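Local atomic coordinates of ATP12 ATPase (Paracoccus denitrificans, PDB entry 2R31), a protein that probably acts as an assembly chaperone for the F1 part of ATP synthase, as do its ATP12 relatives. Residues R11-V16 / E62-N67; G23-L28 / A48-I53; Y104-D107 / A111-R114; P134-I137 / P143-Q146; L152-E157 / L181-I186. One frame throughout, in Å; residues are numbered along the deposited sequence. Where two conformers were deposited one is given.

Contact 1 (R11-V16 / E62-N67); sequences RFWASV and EVIDPN
Trp13 reaches Ile64 with the far corner of its indole, and the route from CB to that corner passes several neighbours. With chi1 at 60°, CG sits between the backbone N and the carbonyl carbon, which turns one face of the ring to the chain of Arg11. Arg11 CG lies over the centre of that face, 3.5 Å above the plane, while the guanidinium overlaps only the NE1 corner, NE1 lying 3.3 Å from its plane. That nitrogen spends its hydrogen on the carbonyl of Trp57, in helix 47-58. On the benzo side, CE3 stands 3.7 Å above the centre of the Phe12 ring, so an indole edge meets a phenyl face. At the tip, Trp13 CH2 touches Ile64 CG1 at 4.0 Å; CG1 comes in at the ring edge, near its plane, and the two side chains run at about a right angle. The contact thus joins the loop ahead of strand 16-21, which opens the small antiparallel sheet, to the loop that follows helix 47-58. Arg11 NE donates to Trp13 O at 2.9 Å, NH2 to Ala14 O and Gln58 OE1, and NH1 to Val60 O; together these bonds fix the guanidinium beside that corner. Between the backbones, a water accepts from Arg11 N at 3.0 Å and donates to Glu62 O at 2.8 Å.

Contact 2 (G23-L28 / A48-I53); sequences GGWAVL and ALALAI
Strand 24-28 and helix 48-53 run almost parallel, their axes 12° apart and 8.3 Å from each other at the closest point. The backbones come nearest at Trp25 and Ala50, with 6.2 Å between the two CA atoms, where the helix presents only the methyl of Ala50, consistent with so close an approach. Ala50 CB lies 3.6 Å from Trp25 CB, so the tryptophan touches chiefly with the root of its side chain. Its chi1 of -70° places CG beside the backbone N, and the indole meets the methyl obliquely before going on to Ile18 and Lys20 of the neighbouring strand. This is a helix laid on one face of the three-stranded antiparallel sheet: strand 24-29 is the middle strand, and residues two apart on it, Trp25 and Val27, face helix residues three apart, Ala50 and Ile53. Val27 CG2 does the touching for its residue. With CG1 anti to the backbone N (chi1 174°), the other methyl is turned to the helix, where it comes within 3.8 Å of Ala50 O and 3.9 Å of Ile53 CG2. The valine and isoleucine side chains are set at about a right angle, meeting through one methyl each. Beyond the two segments, Ile53 also packs on Leu71 and Ala75 of helix 70-82, while Ala48 and Ala52 meet Leu236 in helix 214-236.

Contact 3 (Y104-D107 / A111-R114); sequences YRAD and ALVR
Ala106 and Asp107 pack on Leu112 and Val113 in a short-range, mostly apolar contact, where the chain leaves strand 104-105 and folds back against the first turns of helix 110-130. The backbones are nearest at Ala106 and Val113, whose CA atoms are 5.8 Å apart. Ala106 points its CB at the helix and meets the CD2 methyl of Leu112 at 3.7 Å, with Leu112 CG just behind. Leu112 gets there by extending CG anti to the backbone N (chi1 177°), and its side chain also packs on Ile201 and Phe205 of helix 201-210. Val113 uses CG2, which lies alongside the turn in the backbone: 3.5 Å from Ala106 O and 3.9 Å from Asp107 C. The arrangement is the first corner of a beta-alpha-beta unit, in which helix 110-130 connects strand 104-105 to its parallel partner 138-139. A water adds a polar link on the strand side. It lies at the edge of the Arg105 guanidinium, in its plane, accepts from Arg105 NH1 at 3.0 Å and donates to Val113 O at 2.9 Å. The same NH1 forms a salt bridge with Asp121 further along the helix, and NE donates to Leu102 O, so the guanidinium is gripped from several directions. Gln116, also on the helix, takes the Ala106 N-H through its OE1.

Contact 4 (P134-I137 / P143-Q146); sequences PLRI and PVPQ
Gln146 turns its side-chain amide onto the backbone of Arg136 and binds it twice. Arg136 N donates to Gln146 OE1 at 2.8 Å, nearly straight at 165° and in the carbonyl plane on a lone pair; Gln146 NE2 returns a bond to Arg136 O at 2.9 Å and 170°. One amide therefore reads both the N-H and the C=O of a single residue, much as a neighbouring strand would. The glutamine chain has to fold for this, and it bends at chi2 (-57°) to bring the amide back from a CB that points the other way. A third bond runs from Arg136 NH1 to Pro145 O at 2.8 Å: the oxygen lies in the guanidinium plane, but the nitrogen stands well above the carbonyl plane. The two side chains lie antiparallel, Arg136 reaching toward the 143-146 backbone and Gln146 toward that of Arg136. A water that donates to Gln146 OE1 at 2.7 Å and to Pro134 O gives the amide oxygen a second bond, while Ser103 shares Arg136 O. Further out, Leu135 CD2 closes on Gln146 OE1 at 3.4 Å; the straight arginine chain also passes Val144, less certainly, since that valine has two modelled conformers. The loops entering and leaving strand 138-139 are thereby fastened side by side. With its oxygen and NE2 both engaged, the amide of buried Gln146 is fixed in one orientation, since a flip would set like groups against each other.

Contact 5 (L152-E157 / L181-I186); sequences LKLRAE and LGLAVI
Leu154 and Leu183 share a first torsion: chi1 is -71° in one and -67° in the other, with CG beside the backbone N and anti to the carbonyl carbon, and this brings the ends of both isobutyl groups together between the helices. Glu157, one turn on from Leu154, takes the other course, CG anti to the backbone N (chi1 -175°), and reaches over from the same helix face. Leu183 receives both of them, one on each branch. Its CD1 meets Leu154 CD2 at 4.0 Å, methyl to methyl, and its CD2 lies 4.2 Å from Glu157 CG. In each pair the side chains cross obliquely, so they meet at single carbons and do not lie along one another. The backbones keep well apart, with 8.7 Å between the nearest CA atoms, those of Glu157 and Leu183, and side chains bridge that distance. Here helix 148-159 packs against helix 179-186 in the mainly helical part of the molecule. Leu183 also touches Leu131, and Leu154 packs on Ala133 and Leu135 in the loop after helix 110-130. Elsewhere on helix 179-186, Ala184 lies on Leu123 and Trp126 of helix 110-130, and Ile186 on Leu169 and Leu172 of helix 163-174. Glu157 bends at chi2, and its OE2 forms a salt bridge with Arg187, just beyond the second segment. Its CG methylene thus packs on Leu183 while the carboxylate is paired with the arginine, which would probably favour the ionised form.

In the fold
From the N terminus, contact 1 closes the first loop, joining 11-16 to 62-67, and contact 2 is nested inside it; the two touch where Val16 packs on Val27 and Leu28, making one unit of small sheet and helix 47-58. The other three follow in series. Contact 3 closes a tight turn from strand 104-105 into helix 110-130, contact 4 brackets strand 138-139, and contact 5 spans from helix 148-159 to helix 179-186. Contacts 3 and 4 meet through Arg105 and Ile137, contacts 4 and 5 through Leu135 and Leu154. Contacts 1 and 4 lie on opposite sides of the chain's centre, about 49 Å between their centres.

Contact 1 (R11-V16 / E62-N67)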
# COMPACT_ATOMS: atom_id res chain seq x y z
N ARG A 11 27.25 9.99 -3.20
CA ARG A 11 26.97 10.81 -2.03
C ARG A 11 27.89 12.03 -2.10
O ARG A 11 29.06 12.08 -1.63
CB ARG A 11 27.17 10.13 -0.73
CG ARG A 11 26.80 10.95 0.45
CD ARG A 11 27.19 10.45 1.77
NE ARG A 11 26.78 11.33 2.85
CZ ARG A 11 26.13 10.96 3.87
NH1 ARG A 11 25.78 9.65 3.87
NH2 ARG A 11 25.80 11.86 4.80
N PHE A 12 27.34 13.08 -2.66
CA PHE A 12 28.10 14.33 -2.81
C PHE A 12 27.86 15.27 -1.66
O PHE A 12 28.35 16.41 -1.71
CB PHE A 12 27.79 15.00 -4.18
CG PHE A 12 26.35 15.40 -4.30
CD1 PHE A 12 25.85 16.59 -3.81
CD2 PHE A 12 25.44 14.56 -4.92
CE1 PHE A 12 24.51 16.89 -3.97
CE2 PHE A 12 24.10 14.87 -5.05
CZ PHE A 12 23.59 16.06 -4.55
N TRP A 13 27.06 14.88 -0.64
CA TRP A 13 26.75 15.72 0.50
C TRP A 13 27.40 15.12 1.73
O TRP A 13 27.52 13.92 1.88
CB TRP A 13 25.21 15.83 0.71
CG TRP A 13 24.57 14.49 0.94
CD1 TRP A 13 24.29 13.90 2.15
CD2 TRP A 13 24.16 13.56 -0.05
NE1 TRP A 13 23.72 12.66 1.96
CE2 TRP A 13 23.63 12.41 0.64
CE3 TRP A 13 24.13 13.53 -1.45
CZ2 TRP A 13 23.16 11.32 -0.03
CZ3 TRP A 13 23.65 12.40 -2.09
CH2 TRP A 13 23.17 11.34 -1.38
N ALA A 14 27.70 16.00 2.68
CA ALA A 14 28.24 15.60 3.95
C ALA A 14 27.15 15.38 4.99
O ALA A 14 27.06 14.31 5.60
CB ALA A 14 29.33 16.57 4.44
N SER A 15 26.29 16.38 5.15
CA SER A 15 25.34 16.45 6.23
C SER A 15 23.89 16.27 5.74
O SER A 15 23.57 16.59 4.60
CB SER A 15 25.40 17.80 6.97
OG SER A 15 24.87 18.86 6.20
N VAL A 16 23.04 15.78 6.63
CA VAL A 16 21.61 15.60 6.39
C VAL A 16 20.87 16.16 7.62
O VAL A 16 21.27 15.89 8.76
CB VAL A 16 21.21 14.14 6.18
CG1 VAL A 16 19.76 14.02 5.86
CG2 VAL A 16 22.06 13.53 5.06
N GLU A 62 28.42 5.00 -0.99
CA GLU A 62 29.13 5.52 -2.14
C GLU A 62 28.15 5.89 -3.22
O GLU A 62 28.48 6.79 -3.99
CB GLU A 62 30.01 4.38 -2.63
CG GLU A 62 31.20 4.19 -1.66
CD GLU A 62 31.12 2.80 -1.07
OE1 GLU A 62 31.76 1.93 -1.74
OE2 GLU A 62 30.49 2.51 -0.03
N VAL A 63 27.05 5.20 -3.34
CA VAL A 63 26.09 5.47 -4.41
C VAL A 63 24.66 5.26 -3.89
O VAL A 63 24.42 4.40 -3.05
CB VAL A 63 26.39 4.57 -5.60
CG1 VAL A 63 26.13 3.11 -5.19
CG2 VAL A 63 25.55 4.92 -6.83
N ILE A 64 23.74 6.09 -4.37
CA ILE A 64 22.35 6.01 -4.03
C ILE A 64 21.78 4.69 -4.50
O ILE A 64 21.98 4.29 -5.65
CB ILE A 64 21.58 7.21 -4.64
CG1 ILE A 64 22.01 8.53 -4.00
CG2 ILE A 64 20.08 7.09 -4.57
CD1 ILE A 64 21.55 9.73 -4.77
N ASP A 65 21.14 3.97 -3.58
CA ASP A 65 20.47 2.71 -3.69
C ASP A 65 18.97 2.77 -3.36
O ASP A 65 18.53 2.76 -2.23
CB ASP A 65 20.98 1.57 -2.76
CG ASP A 65 20.39 0.43 -3.61
OD1 ASP A 65 20.82 0.24 -4.78
OD2 ASP A 65 19.44 -0.16 -3.15
N PRO A 66 18.14 2.82 -4.41
CA PRO A 66 16.72 3.10 -4.21
C PRO A 66 16.01 2.05 -3.37
O PRO A 66 15.08 2.44 -2.67
CB PRO A 66 16.16 3.16 -5.63
CG PRO A 66 17.37 3.34 -6.49
CD PRO A 66 18.53 2.64 -5.83
N ASN A 67 16.42 0.77 -3.35
CA ASN A 67 15.74 -0.22 -2.53
C ASN A 67 15.95 0.03 -1.04
O ASN A 67 15.13 -0.35 -0.20
CB ASN A 67 16.13 -1.65 -2.88
CG ASN A 67 15.53 -1.96 -4.25
OD1 ASN A 67 14.38 -1.61 -4.60
ND2 ASN A 67 16.32 -2.60 -5.08
O HOH W 1 29.86 8.72 -2.54

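Contact 2 (G23-L28 / A48-I53)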
# COMPACT_ATOMS: atom_id res chain seq x y z
N GLY A 23 4.96 24.61 3.46
CA GLY A 23 4.33 23.50 2.79
C GLY A 23 4.53 22.15 3.38
O GLY A 23 3.98 21.14 2.90
N GLY A 24 5.32 22.06 4.43
CA GLY A 24 5.64 20.79 5.08
C GLY A 24 7.10 20.72 5.43
O GLY A 24 7.89 21.65 5.25
N TRP A 25 7.52 19.56 5.96
CA TRP A 25 8.90 19.34 6.32
C TRP A 25 9.75 19.10 5.07
O TRP A 25 9.35 18.36 4.16
CB TRP A 25 9.07 18.13 7.25
CG TRP A 25 8.53 18.36 8.62
CD1 TRP A 25 7.23 18.19 9.06
CD2 TRP A 25 9.27 18.83 9.75
NE1 TRP A 25 7.15 18.51 10.39
CE2 TRP A 25 8.38 18.92 10.82
CE3 TRP A 25 10.59 19.21 9.93
CZ2 TRP A 25 8.77 19.35 12.10
CZ3 TRP A 25 10.99 19.62 11.18
CH2 TRP A 25 10.08 19.70 12.26
N ALA A 26 10.92 19.70 5.07
CA ALA A 26 11.95 19.48 4.06
C ALA A 26 13.06 18.62 4.67
O ALA A 26 13.34 18.65 5.87
CB ALA A 26 12.53 20.79 3.60
N VAL A 27 13.72 17.87 3.77
CA VAL A 27 14.93 17.11 4.11
C VAL A 27 16.10 17.81 3.45
O VAL A 27 16.03 18.04 2.23
CB VAL A 27 14.81 15.65 3.63
CG1 VAL A 27 16.13 14.88 3.86
CG2 VAL A 27 13.67 14.96 4.38
N LEU A 28 17.10 18.18 4.22
CA LEU A 28 18.22 19.00 3.78
C LEU A 28 19.47 18.17 3.60
O LEU A 28 19.92 17.48 4.50
CB LEU A 28 18.51 20.08 4.84
CG LEU A 28 17.34 20.94 5.33
CD1 LEU A 28 17.80 21.91 6.42
CD2 LEU A 28 16.79 21.63 4.12
N ALA A 48 7.94 12.76 11.71
CA ALA A 48 8.37 11.36 11.76
C ALA A 48 8.78 10.89 10.38
O ALA A 48 9.80 10.20 10.24
CB ALA A 48 7.26 10.48 12.29
N LEU A 49 8.01 11.23 9.33
CA LEU A 49 8.41 10.83 8.01
C LEU A 49 9.69 11.57 7.57
O LEU A 49 10.58 10.96 6.96
CB LEU A 49 7.30 11.06 6.96
CG LEU A 49 7.67 10.64 5.56
CD1 LEU A 49 7.96 9.15 5.44
CD2 LEU A 49 6.60 11.01 4.55
N ALA A 50 9.79 12.85 7.88
CA ALA A 50 11.02 13.59 7.53
C ALA A 50 12.23 12.99 8.17
O ALA A 50 13.27 12.84 7.52
CB ALA A 50 10.86 15.06 7.91
N LEU A 51 12.17 12.64 9.46
CA LEU A 51 13.31 12.02 10.15
C LEU A 51 13.67 10.70 9.49
O LEU A 51 14.86 10.38 9.32
CB LEU A 51 13.02 11.82 11.63
CG LEU A 51 12.95 13.08 12.48
CD1 LEU A 51 12.32 12.75 13.83
CD2 LEU A 51 14.34 13.72 12.62
N ALA A 52 12.69 9.90 9.12
CA ALA A 52 12.94 8.59 8.54
C ALA A 52 13.51 8.70 7.13
O ALA A 52 14.39 7.90 6.74
CB ALA A 52 11.67 7.76 8.59
N ILE A 53 13.07 9.67 6.34
CA ILE A 53 13.65 9.93 5.03
C ILE A 53 15.07 10.48 5.21
O ILE A 53 16.00 10.06 4.48
CB ILE A 53 12.74 10.81 4.16
CG1 ILE A 53 11.55 9.98 3.72
CG2 ILE A 53 13.50 11.37 2.95
CD1 ILE A 53 10.50 10.72 2.94

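Contact 3 (Y104-D107 / A111-R114)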
# COMPACT_ATOMS: atom_id res chain seq x y z
N TYR A 104 -15.00 -12.83 -4.23
CA TYR A 104 -15.00 -13.78 -5.37
C TYR A 104 -14.48 -15.12 -4.90
O TYR A 104 -13.27 -15.43 -5.03
CB TYR A 104 -14.24 -13.15 -6.59
CG TYR A 104 -15.21 -12.12 -7.12
CD1 TYR A 104 -16.23 -12.53 -7.98
CD2 TYR A 104 -15.17 -10.80 -6.76
CE1 TYR A 104 -17.17 -11.64 -8.48
CE2 TYR A 104 -16.08 -9.90 -7.23
CZ TYR A 104 -17.09 -10.31 -8.10
OH TYR A 104 -18.02 -9.40 -8.59
N ARG A 105 -15.34 -15.94 -4.35
CA ARG A 105 -14.97 -17.24 -3.74
C ARG A 105 -14.86 -18.29 -4.81
O ARG A 105 -15.46 -18.16 -5.89
CB ARG A 105 -16.04 -17.64 -2.69
CG ARG A 105 -16.42 -16.64 -1.61
CD ARG A 105 -15.31 -16.31 -0.68
NE ARG A 105 -15.44 -15.18 0.22
CZ ARG A 105 -15.90 -15.24 1.47
NH1 ARG A 105 -16.30 -16.39 1.97
NH2 ARG A 105 -15.92 -14.10 2.19
N ALA A 106 -14.10 -19.34 -4.54
CA ALA A 106 -14.22 -20.57 -5.33
C ALA A 106 -15.60 -21.19 -5.22
O ALA A 106 -16.38 -21.08 -4.27
CB ALA A 106 -13.16 -21.53 -4.84
N ASP A 107 -15.90 -21.99 -6.18
CA ASP A 107 -17.06 -22.86 -5.96
C ASP A 107 -16.63 -24.31 -5.72
O ASP A 107 -17.54 -25.11 -5.53
CB ASP A 107 -18.07 -22.63 -7.08
CG ASP A 107 -17.61 -23.14 -8.42
OD1 ASP A 107 -16.52 -23.70 -8.52
OD2 ASP A 107 -18.38 -22.88 -9.35
N ALA A 111 -13.14 -27.98 0.38
CA ALA A 111 -12.20 -27.59 1.37
C ALA A 111 -11.68 -26.16 1.12
O ALA A 111 -11.35 -25.41 2.04
CB ALA A 111 -11.00 -28.57 1.38
N LEU A 112 -11.54 -25.75 -0.14
CA LEU A 112 -11.12 -24.39 -0.45
C LEU A 112 -12.21 -23.37 -0.12
O LEU A 112 -11.93 -22.29 0.42
CB LEU A 112 -10.70 -24.29 -1.93
CG LEU A 112 -10.30 -22.88 -2.36
CD1 LEU A 112 -9.15 -22.28 -1.53
CD2 LEU A 112 -9.89 -22.96 -3.84
N VAL A 113 -13.47 -23.72 -0.44
CA VAL A 113 -14.60 -22.86 -0.03
C VAL A 113 -14.57 -22.57 1.44
O VAL A 113 -14.71 -21.41 1.89
CB VAL A 113 -15.92 -23.51 -0.47
CG1 VAL A 113 -17.10 -22.72 0.08
CG2 VAL A 113 -15.98 -23.65 -1.97
N ARG A 114 -14.32 -23.61 2.25
CA ARG A 114 -14.27 -23.45 3.70
C ARG A 114 -13.05 -22.64 4.15
O ARG A 114 -13.14 -21.81 5.06
CB ARG A 114 -14.34 -24.79 4.43
CG ARG A 114 -15.69 -25.45 4.19
CD ARG A 114 -15.91 -26.61 5.14
NE ARG A 114 -17.17 -27.29 4.86
CZ ARG A 114 -17.27 -28.39 4.15
NH1 ARG A 114 -16.19 -28.99 3.69
NH2 ARG A 114 -18.48 -28.88 3.93
O HOH W 2 -16.39 -19.19 0.93

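Contact 4 (P134-I137 / P143-Q146)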
# COMPACT_ATOMS: atom_id res chain seq x y z
N PRO A 134 -21.25 -3.61 4.07
CA PRO A 134 -21.40 -5.08 3.88
C PRO A 134 -21.28 -5.45 2.43
O PRO A 134 -22.16 -5.17 1.56
CB PRO A 134 -22.83 -5.37 4.44
CG PRO A 134 -23.57 -4.09 4.23
CD PRO A 134 -22.53 -3.03 4.52
N LEU A 135 -20.22 -6.19 2.09
CA LEU A 135 -20.08 -6.69 0.73
C LEU A 135 -20.83 -8.01 0.57
O LEU A 135 -20.89 -8.82 1.46
CB LEU A 135 -18.63 -6.99 0.38
CG LEU A 135 -17.72 -5.80 0.21
CD1 LEU A 135 -16.33 -6.25 -0.19
CD2 LEU A 135 -18.28 -4.83 -0.86
N ARG A 136 -21.33 -8.18 -0.65
CA ARG A 136 -21.89 -9.45 -1.08
C ARG A 136 -20.77 -10.32 -1.60
O ARG A 136 -19.81 -9.80 -2.22
CB ARG A 136 -22.95 -9.18 -2.14
CG ARG A 136 -24.16 -8.32 -1.67
CD ARG A 136 -25.03 -7.93 -2.84
NE ARG A 136 -26.16 -7.11 -2.37
CZ ARG A 136 -26.84 -6.32 -3.20
NH1 ARG A 136 -26.50 -6.26 -4.49
NH2 ARG A 136 -27.86 -5.60 -2.74
N ILE A 137 -20.90 -11.61 -1.34
CA ILE A 137 -19.95 -12.61 -1.86
C ILE A 137 -20.63 -13.49 -2.90
O ILE A 137 -21.84 -13.55 -3.00
CB ILE A 137 -19.25 -13.42 -0.75
CG1 ILE A 137 -20.22 -14.50 -0.23
CG2 ILE A 137 -18.67 -12.49 0.32
CD1 ILE A 137 -19.63 -15.49 0.75
N PRO A 143 -22.41 -14.29 -11.13
CA PRO A 143 -22.21 -12.87 -10.85
C PRO A 143 -23.06 -12.38 -9.69
O PRO A 143 -24.21 -12.82 -9.52
CB PRO A 143 -22.66 -12.18 -12.14
CG PRO A 143 -23.09 -13.23 -13.09
CD PRO A 143 -23.20 -14.50 -12.35
N VAL A 144 -22.53 -11.41 -8.94
CA VAL A 144 -23.36 -10.69 -7.98
C VAL A 144 -22.90 -9.23 -7.96
O VAL A 144 -21.71 -8.95 -7.81
CB VAL A 144 -23.38 -11.31 -6.58
CG1 VAL A 144 -24.36 -10.48 -5.71
CG2 VAL A 144 -23.74 -12.77 -6.50
N PRO A 145 -23.79 -8.29 -8.12
CA PRO A 145 -23.41 -6.86 -8.04
C PRO A 145 -23.39 -6.44 -6.58
O PRO A 145 -24.11 -7.01 -5.75
CB PRO A 145 -24.51 -6.17 -8.82
CG PRO A 145 -25.71 -6.99 -8.49
CD PRO A 145 -25.20 -8.45 -8.39
N GLN A 146 -22.62 -5.41 -6.26
CA GLN A 146 -22.67 -4.82 -4.93
C GLN A 146 -23.81 -3.81 -4.82
O GLN A 146 -24.23 -3.20 -5.81
CB GLN A 146 -21.33 -4.18 -4.61
CG GLN A 146 -20.17 -5.17 -4.63
CD GLN A 146 -20.35 -6.34 -3.68
OE1 GLN A 146 -20.91 -6.21 -2.57
NE2 GLN A 146 -19.88 -7.52 -4.06
O HOH W 3 -22.82 -4.69 -1.37

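Contact 5 (L152-E157 / L181-I186)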
# COMPACT_ATOMS: atom_id res chain seq x y z
N LEU A 152 -20.84 3.42 -2.63
CA LEU A 152 -20.73 4.80 -2.19
C LEU A 152 -19.90 4.89 -0.89
O LEU A 152 -18.96 5.68 -0.75
CB LEU A 152 -22.12 5.43 -2.00
CG LEU A 152 -22.30 6.84 -1.46
CD1 LEU A 152 -23.73 7.33 -1.74
CD2 LEU A 152 -22.09 6.94 0.06
N LYS A 153 -20.29 4.11 0.10
CA LYS A 153 -19.62 4.19 1.40
C LYS A 153 -18.14 3.92 1.25
O LYS A 153 -17.31 4.58 1.90
CB LYS A 153 -20.26 3.24 2.39
CG LYS A 153 -21.66 3.75 2.82
CD LYS A 153 -22.16 3.35 4.15
CE LYS A 153 -23.45 4.06 4.46
NZ LYS A 153 -24.62 3.29 4.99
N LEU A 154 -17.78 2.95 0.42
CA LEU A 154 -16.36 2.60 0.26
C LEU A 154 -15.62 3.69 -0.51
O LEU A 154 -14.48 4.03 -0.18
CB LEU A 154 -16.25 1.24 -0.39
CG LEU A 154 -16.66 0.07 0.52
CD1 LEU A 154 -16.79 -1.22 -0.26
CD2 LEU A 154 -15.69 -0.10 1.70
N ARG A 155 -16.25 4.30 -1.52
CA ARG A 155 -15.71 5.48 -2.20
C ARG A 155 -15.43 6.58 -1.20
O ARG A 155 -14.36 7.22 -1.22
CB ARG A 155 -16.63 6.03 -3.29
CG ARG A 155 -16.55 5.38 -4.65
CD ARG A 155 -15.30 5.85 -5.45
NE ARG A 155 -15.42 5.40 -6.84
CZ ARG A 155 -16.11 6.05 -7.77
NH1 ARG A 155 -16.16 5.53 -8.99
NH2 ARG A 155 -16.74 7.19 -7.52
N ALA A 156 -16.41 6.85 -0.33
CA ALA A 156 -16.27 7.96 0.61
C ALA A 156 -15.15 7.69 1.60
O ALA A 156 -14.42 8.63 1.98
CB ALA A 156 -17.60 8.20 1.33
N GLU A 157 -15.00 6.47 2.05
CA GLU A 157 -13.95 6.11 2.98
C GLU A 157 -12.60 6.42 2.38
O GLU A 157 -11.72 7.04 3.01
CB GLU A 157 -14.07 4.63 3.38
CG GLU A 157 -13.07 4.24 4.43
CD GLU A 157 -13.39 4.76 5.82
OE1 GLU A 157 -14.50 5.19 6.09
OE2 GLU A 157 -12.45 4.73 6.67
N LEU A 181 -8.98 -5.60 2.39
CA LEU A 181 -7.71 -5.85 3.06
C LEU A 181 -6.88 -4.61 3.21
O LEU A 181 -6.21 -4.41 4.24
CB LEU A 181 -6.90 -6.93 2.34
CG LEU A 181 -7.50 -8.35 2.32
CD1 LEU A 181 -6.58 -9.27 1.53
CD2 LEU A 181 -7.73 -8.88 3.72
N GLY A 182 -6.87 -3.72 2.21
CA GLY A 182 -6.11 -2.49 2.36
C GLY A 182 -6.65 -1.58 3.47
O GLY A 182 -5.89 -1.05 4.28
N LEU A 183 -7.98 -1.40 3.48
CA LEU A 183 -8.59 -0.61 4.53
C LEU A 183 -8.37 -1.24 5.91
O LEU A 183 -8.15 -0.53 6.89
CB LEU A 183 -10.09 -0.39 4.29
CG LEU A 183 -10.41 0.49 3.08
CD1 LEU A 183 -11.91 0.52 2.86
CD2 LEU A 183 -9.87 1.88 3.21
N ALA A 184 -8.41 -2.58 5.99
CA ALA A 184 -8.21 -3.23 7.29
C ALA A 184 -6.82 -2.98 7.81
O ALA A 184 -6.63 -2.87 9.04
CB ALA A 184 -8.50 -4.71 7.16
N VAL A 185 -5.81 -2.84 6.94
CA VAL A 185 -4.46 -2.52 7.40
C VAL A 185 -4.44 -1.07 7.90
O VAL A 185 -4.00 -0.78 9.01
CB VAL A 185 -3.41 -2.77 6.31
CG1 VAL A 185 -2.05 -2.23 6.77
CG2 VAL A 185 -3.34 -4.24 5.98
N ILE A 186 -4.88 -0.10 7.08
CA ILE A 186 -4.73 1.29 7.50
C ILE A 186 -5.62 1.63 8.69
O ILE A 186 -5.30 2.55 9.45
CB ILE A 186 -4.92 2.28 6.32
CG1 ILE A 186 -6.30 2.32 5.75
CG2 ILE A 186 -3.84 2.03 5.25
CD1 ILE A 186 -6.63 3.60 4.99